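Local structure of CARDB domain-containing protein (Pyrococcus furiosus, 3IDU) at residues N32-G46 with L70-P84. The protein is of unknown function, though this piece of it, a CARDB domain of all-beta fold, binds two manganese ions. Residues are numbered along the deposited sequence; the frame is centred on the assembly and turned at random.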
loop_
_atom_site.group_PDB
_atom_site.type_symbol
_atom_site.label_atom_id
_atom_site.label_comp_id
_atom_site.label_asym_id
_atom_site.label_seq_id
_atom_site.Cartn_x
_atom_site.Cartn_y
_atom_site.Cartn_z
ATOM N N ASN A 32 -0.060 10.760 -20.757
ATOM C CA ASN A 32 0.636 12.022 -20.517
ATOM C C ASN A 32 -0.134 12.966 -19.600
ATOM O O ASN A 32 -0.029 14.189 -19.723
ATOM C CB ASN A 32 0.934 12.717 -21.847
ATOM C CG ASN A 32 1.743 11.846 -22.789
ATOM O OD1 ASN A 32 2.833 11.384 -22.444
ATOM N ND2 ASN A 32 1.214 11.615 -23.985
ATOM N N LYS A 33 -0.899 12.393 -18.677
ATOM C CA LYS A 33 -1.679 13.181 -17.730
ATOM C C LYS A 33 -1.277 12.849 -16.300
ATOM O O LYS A 33 -1.198 11.682 -15.925
ATOM C CB LYS A 33 -3.176 12.919 -17.925
ATOM C CG LYS A 33 -3.716 13.413 -19.257
ATOM C CD LYS A 33 -5.204 13.143 -19.392
ATOM C CE LYS A 33 -5.744 13.699 -20.700
ATOM N NZ LYS A 33 -7.202 13.440 -20.863
ATOM N N LEU A 34 -1.016 13.885 -15.508
ATOM C CA LEU A 34 -0.619 13.715 -14.115
ATOM C C LEU A 34 -1.724 13.055 -13.300
ATOM O O LEU A 34 -2.851 13.544 -13.258
ATOM C CB LEU A 34 -0.275 15.073 -13.496
ATOM C CG LEU A 34 0.121 15.071 -12.016
ATOM C CD1 LEU A 34 1.402 14.276 -11.829
ATOM C CD2 LEU A 34 0.305 16.501 -11.528
ATOM N N ALA A 35 -1.394 11.942 -12.653
ATOM C CA ALA A 35 -2.355 11.223 -11.826
ATOM C C ALA A 35 -1.788 11.080 -10.416
ATOM O O ALA A 35 -0.611 10.761 -10.239
ATOM C CB ALA A 35 -2.643 9.849 -12.425
ATOM N N GLU A 36 -2.628 11.317 -9.414
ATOM C CA GLU A 36 -2.196 11.223 -8.025
ATOM C C GLU A 36 -2.827 10.028 -7.318
ATOM O O GLU A 36 -4.048 9.870 -7.313
ATOM C CB GLU A 36 -2.549 12.518 -7.283
ATOM C CG GLU A 36 -1.929 13.768 -7.902
ATOM C CD GLU A 36 -2.326 15.050 -7.187
ATOM O OE1 GLU A 36 -1.878 16.133 -7.620
ATOM O OE2 GLU A 36 -3.084 14.975 -6.198
ATOM N N TYR A 37 -1.985 9.183 -6.729
ATOM C CA TYR A 37 -2.465 8.006 -6.014
ATOM C C TYR A 37 -2.065 8.059 -4.555
ATOM O O TYR A 37 -1.152 8.790 -4.180
ATOM C CB TYR A 37 -1.909 6.723 -6.635
ATOM C CG TYR A 37 -2.463 6.413 -8.004
ATOM C CD1 TYR A 37 -1.936 7.015 -9.147
ATOM C CD2 TYR A 37 -3.538 5.541 -8.154
ATOM C CE1 TYR A 37 -2.471 6.750 -10.410
ATOM C CE2 TYR A 37 -4.079 5.271 -9.406
ATOM C CZ TYR A 37 -3.544 5.879 -10.528
ATOM O OH TYR A 37 -4.091 5.621 -11.764
ATOM N N GLU A 38 -2.757 7.287 -3.727
ATOM C CA GLU A 38 -2.442 7.248 -2.310
ATOM C C GLU A 38 -2.283 5.814 -1.842
ATOM O O GLU A 38 -3.073 4.938 -2.197
ATOM C CB GLU A 38 -3.544 7.920 -1.484
ATOM C CG GLU A 38 -3.878 9.339 -1.909
ATOM C CD GLU A 38 -4.846 10.013 -0.957
ATOM O OE1 GLU A 38 -5.870 9.388 -0.609
ATOM O OE2 GLU A 38 -4.588 11.171 -0.565
ATOM N N VAL A 39 -1.244 5.581 -1.053
ATOM C CA VAL A 39 -1.003 4.262 -0.500
ATOM C C VAL A 39 -1.322 4.391 0.985
ATOM O O VAL A 39 -0.671 5.150 1.699
ATOM C CB VAL A 39 0.465 3.827 -0.683
ATOM C CG1 VAL A 39 0.680 2.467 -0.036
ATOM C CG2 VAL A 39 0.807 3.760 -2.176
ATOM N N HIS A 40 -2.354 3.681 1.431
ATOM C CA HIS A 40 -2.762 3.709 2.829
ATOM C C HIS A 40 -2.129 2.525 3.556
ATOM O O HIS A 40 -2.495 1.377 3.316
ATOM C CB HIS A 40 -4.289 3.631 2.939
ATOM C CG HIS A 40 -4.995 4.844 2.416
ATOM N ND1 HIS A 40 -5.827 5.615 3.196
ATOM C CD2 HIS A 40 -4.963 5.438 1.198
ATOM C CE1 HIS A 40 -6.276 6.634 2.484
ATOM N NE2 HIS A 40 -5.766 6.549 1.269
ATOM N N VAL A 41 -1.170 2.811 4.432
ATOM C CA VAL A 41 -0.489 1.760 5.187
ATOM C C VAL A 41 -0.960 1.840 6.634
ATOM O O VAL A 41 -0.931 2.907 7.251
ATOM C CB VAL A 41 1.055 1.921 5.097
ATOM C CG1 VAL A 41 1.490 3.223 5.753
ATOM C CG2 VAL A 41 1.748 0.730 5.740
ATOM N N LYS A 42 -1.410 0.711 7.177
ATOM C CA LYS A 42 -1.913 0.698 8.542
ATOM C C LYS A 42 -1.305 -0.403 9.392
ATOM O O LYS A 42 -0.826 -1.412 8.875
ATOM C CB LYS A 42 -3.435 0.520 8.522
ATOM C CG LYS A 42 -4.126 1.374 7.465
ATOM C CD LYS A 42 -5.586 1.003 7.259
ATOM C CE LYS A 42 -6.466 1.513 8.387
ATOM N NZ LYS A 42 -7.922 1.354 8.064
ATOM N N ASN A 43 -1.311 -0.183 10.701
ATOM C CA ASN A 43 -0.840 -1.177 11.651
ATOM C C ASN A 43 -2.077 -1.456 12.484
ATOM O O ASN A 43 -2.456 -0.647 13.326
ATOM C CB ASN A 43 0.265 -0.638 12.558
ATOM C CG ASN A 43 0.717 -1.664 13.583
ATOM O OD1 ASN A 43 0.257 -2.809 13.578
ATOM N ND2 ASN A 43 1.630 -1.262 14.464
ATOM N N LEU A 44 -2.719 -2.590 12.233
ATOM C CA LEU A 44 -3.928 -2.950 12.960
ATOM C C LEU A 44 -3.626 -3.520 14.340
ATOM O O LEU A 44 -4.535 -3.678 15.153
ATOM C CB LEU A 44 -4.721 -3.984 12.163
ATOM C CG LEU A 44 -4.968 -3.669 10.688
ATOM C CD1 LEU A 44 -5.648 -4.854 10.014
ATOM C CD2 LEU A 44 -5.812 -2.414 10.563
ATOM N N GLY A 45 -2.354 -3.817 14.595
ATOM C CA GLY A 45 -1.956 -4.410 15.862
ATOM C C GLY A 45 -1.715 -3.497 17.048
ATOM O O GLY A 45 -1.735 -2.274 16.922
ATOM N N GLY A 46 -1.471 -4.111 18.204
ATOM C CA GLY A 46 -1.232 -3.361 19.429
ATOM C C GLY A 46 0.236 -3.098 19.723
ATOM O O GLY A 46 0.577 -2.496 20.745
ATOM N N LEU A 70 5.110 2.854 12.126
ATOM C CA LEU A 70 3.690 2.891 12.452
ATOM C C LEU A 70 3.449 2.396 13.857
ATOM O O LEU A 70 3.766 1.252 14.188
ATOM C CB LEU A 70 2.883 2.028 11.481
ATOM C CG LEU A 70 2.756 2.528 10.043
ATOM C CD1 LEU A 70 2.205 1.395 9.182
ATOM C CD2 LEU A 70 1.856 3.749 9.980
ATOM N N GLY A 71 2.895 3.269 14.685
ATOM C CA GLY A 71 2.597 2.884 16.047
ATOM C C GLY A 71 1.372 1.994 16.040
ATOM O O GLY A 71 0.769 1.765 14.987
ATOM N N PRO A 72 0.981 1.464 17.201
ATOM C CA PRO A 72 -0.201 0.601 17.253
ATOM C C PRO A 72 -1.447 1.331 16.742
ATOM O O PRO A 72 -1.666 2.504 17.052
ATOM C CB PRO A 72 -0.294 0.224 18.735
ATOM C CG PRO A 72 0.413 1.343 19.437
ATOM C CD PRO A 72 1.580 1.638 18.534
ATOM N N LYS A 73 -2.243 0.632 15.941
ATOM C CA LYS A 73 -3.464 1.192 15.387
ATOM C C LYS A 73 -3.245 2.510 14.647
ATOM O O LYS A 73 -4.135 3.356 14.617
ATOM C CB LYS A 73 -4.501 1.387 16.502
ATOM C CG LYS A 73 -5.004 0.089 17.123
ATOM C CD LYS A 73 -6.137 0.352 18.110
ATOM C CE LYS A 73 -6.726 -0.941 18.659
ATOM N NZ LYS A 73 -7.773 -0.689 19.695
ATOM N N GLU A 74 -2.069 2.695 14.055
ATOM C CA GLU A 74 -1.789 3.928 13.321
ATOM C C GLU A 74 -1.877 3.713 11.810
ATOM O O GLU A 74 -1.647 2.609 11.307
ATOM C CB GLU A 74 -0.401 4.477 13.676
ATOM C CG GLU A 74 -0.144 5.854 13.074
ATOM C CD GLU A 74 1.218 6.445 13.428
ATOM O OE1 GLU A 74 1.451 7.628 13.094
ATOM O OE2 GLU A 74 2.054 5.742 14.030
ATOM N N GLU A 75 -2.225 4.774 11.093
ATOM C CA GLU A 75 -2.333 4.711 9.645
ATOM C C GLU A 75 -1.619 5.901 9.040
ATOM O O GLU A 75 -1.633 6.998 9.602
ATOM C CB GLU A 75 -3.803 4.736 9.205
ATOM C CG GLU A 75 -3.983 4.733 7.687
ATOM C CD GLU A 75 -5.438 4.808 7.254
ATOM O OE1 GLU A 75 -5.692 4.781 6.031
ATOM O OE2 GLU A 75 -6.330 4.895 8.128
ATOM N N LYS A 76 -0.974 5.679 7.905
ATOM C CA LYS A 76 -0.291 6.759 7.211
ATOM C C LYS A 76 -0.661 6.703 5.742
ATOM O O LYS A 76 -0.875 5.624 5.181
ATOM C CB LYS A 76 1.225 6.648 7.384
ATOM C CG LYS A 76 1.713 7.079 8.757
ATOM C CD LYS A 76 3.231 6.999 8.892
ATOM C CE LYS A 76 3.668 7.550 10.244
ATOM N NZ LYS A 76 5.132 7.423 10.487
ATOM N N VAL A 77 -0.761 7.878 5.132
ATOM C CA VAL A 77 -1.099 7.980 3.726
ATOM C C VAL A 77 0.138 8.432 2.970
ATOM O O VAL A 77 0.657 9.530 3.187
ATOM C CB VAL A 77 -2.247 8.994 3.486
ATOM C CG1 VAL A 77 -2.584 9.059 2.000
ATOM C CG2 VAL A 77 -3.474 8.581 4.284
ATOM N N LEU A 78 0.625 7.553 2.106
ATOM C CA LEU A 78 1.799 7.830 1.296
ATOM C C LEU A 78 1.283 8.217 -0.077
ATOM O O LEU A 78 0.303 7.653 -0.556
ATOM C CB LEU A 78 2.666 6.578 1.186
ATOM C CG LEU A 78 3.044 5.900 2.505
ATOM C CD1 LEU A 78 3.947 4.716 2.207
ATOM C CD2 LEU A 78 3.743 6.893 3.421
ATOM N N THR A 79 1.929 9.179 -0.715
ATOM C CA THR A 79 1.468 9.598 -2.024
ATOM C C THR A 79 2.542 9.470 -3.084
ATOM O O THR A 79 3.736 9.440 -2.783
ATOM C CB THR A 79 0.994 11.060 -2.002
ATOM O OG1 THR A 79 2.092 11.906 -1.640
ATOM C CG2 THR A 79 -0.135 11.239 -1.000
ATOM N N PHE A 80 2.103 9.376 -4.329
ATOM C CA PHE A 80 3.017 9.299 -5.457
ATOM C C PHE A 80 2.260 9.702 -6.710
ATOM O O PHE A 80 1.087 9.355 -6.881
ATOM C CB PHE A 80 3.612 7.888 -5.611
ATOM C CG PHE A 80 2.624 6.841 -6.055
ATOM C CD1 PHE A 80 1.881 6.123 -5.121
ATOM C CD2 PHE A 80 2.449 6.562 -7.411
ATOM C CE1 PHE A 80 0.979 5.139 -5.529
ATOM C CE2 PHE A 80 1.549 5.581 -7.831
ATOM C CZ PHE A 80 0.813 4.868 -6.888
ATOM N N ASN A 81 2.923 10.461 -7.572
ATOM C CA ASN A 81 2.303 10.896 -8.814
ATOM C C ASN A 81 2.772 9.993 -9.939
ATOM O O ASN A 81 3.876 9.452 -9.897
ATOM C CB ASN A 81 2.678 12.345 -9.134
ATOM C CG ASN A 81 2.312 13.305 -8.016
ATOM O OD1 ASN A 81 1.276 13.155 -7.361
ATOM N ND2 ASN A 81 3.156 14.310 -7.803
ATOM N N TRP A 82 1.923 9.826 -10.944
ATOM C CA TRP A 82 2.257 8.993 -12.085
ATOM C C TRP A 82 1.687 9.571 -13.372
ATOM O O TRP A 82 0.474 9.749 -13.506
ATOM C CB TRP A 82 1.731 7.572 -11.880
ATOM C CG TRP A 82 2.003 6.660 -13.042
ATOM C CD1 TRP A 82 3.166 6.560 -13.753
ATOM C CD2 TRP A 82 1.112 5.685 -13.592
ATOM N NE1 TRP A 82 3.054 5.579 -14.711
ATOM C CE2 TRP A 82 1.803 5.026 -14.635
ATOM C CE3 TRP A 82 -0.205 5.303 -13.307
ATOM C CZ2 TRP A 82 1.223 4.004 -15.391
ATOM C CZ3 TRP A 82 -0.784 4.285 -14.058
ATOM C CH2 TRP A 82 -0.067 3.647 -15.090
ATOM N N THR A 83 2.576 9.859 -14.315
ATOM C CA THR A 83 2.183 10.404 -15.604
ATOM C C THR A 83 2.486 9.363 -16.675
ATOM O O THR A 83 3.609 9.293 -17.179
ATOM C CB THR A 83 2.964 11.693 -15.924
ATOM O OG1 THR A 83 2.857 12.604 -14.821
ATOM C CG2 THR A 83 2.400 12.355 -17.172
ATOM N N PRO A 84 1.490 8.526 -17.020
ATOM C CA PRO A 84 1.619 7.471 -18.032
ATOM C C PRO A 84 2.058 8.021 -19.383
ATOM O O PRO A 84 1.677 9.131 -19.760
ATOM C CB PRO A 84 0.212 6.882 -18.103
ATOM C CG PRO A 84 -0.318 7.099 -16.738
ATOM C CD PRO A 84 0.151 8.492 -16.406
HETATM O O HOH W 1 -7.857 4.657 4.906
#
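A chi1 of 178° and an otherwise straight chain carry the E75 carboxylate across to H40, where chi1 -68° places the ring and chi2 -121° turns ND1 toward OE1. H40 ND1 donates to E75 OE1 at 3.0 Å, nearly in the ring plane, while V77 CG2 sits over one ring face as a CH-pi contact. K42 bends at chi3 and runs alongside E75, CG to CG 3.4 Å; its NZ makes a long salt bridge to E75 OE2, 3.9 Å. Replacing this glutamate with alanine would probably leave H40 ND1 without its carboxylate acceptor and take from K42 a distant counter-charge.

On the opposite face, Y37 CB lies over the F80 ring, 3.7 Å from its centroid, and V39 CG2 meets that ring's edge. Y37 CE1 approaches the W82 edge, and Y37 OH hydrogen-bonds to P26 O.

Between these faces, strands 35-43 and 75-82 pair antiparallel, V39 N donating to L78 O at 2.6 Å. At the end of strand 35-43, N43 OD1 accepts from G45 N in an Asx turn and from N of the manganese ligand D18, while ND2 donates to I47 O. The chemistry is thus two-sided: mainly charged and polar groups, with V77 among them, on one face, aromatic and aliphatic packing against the second sheet on the other.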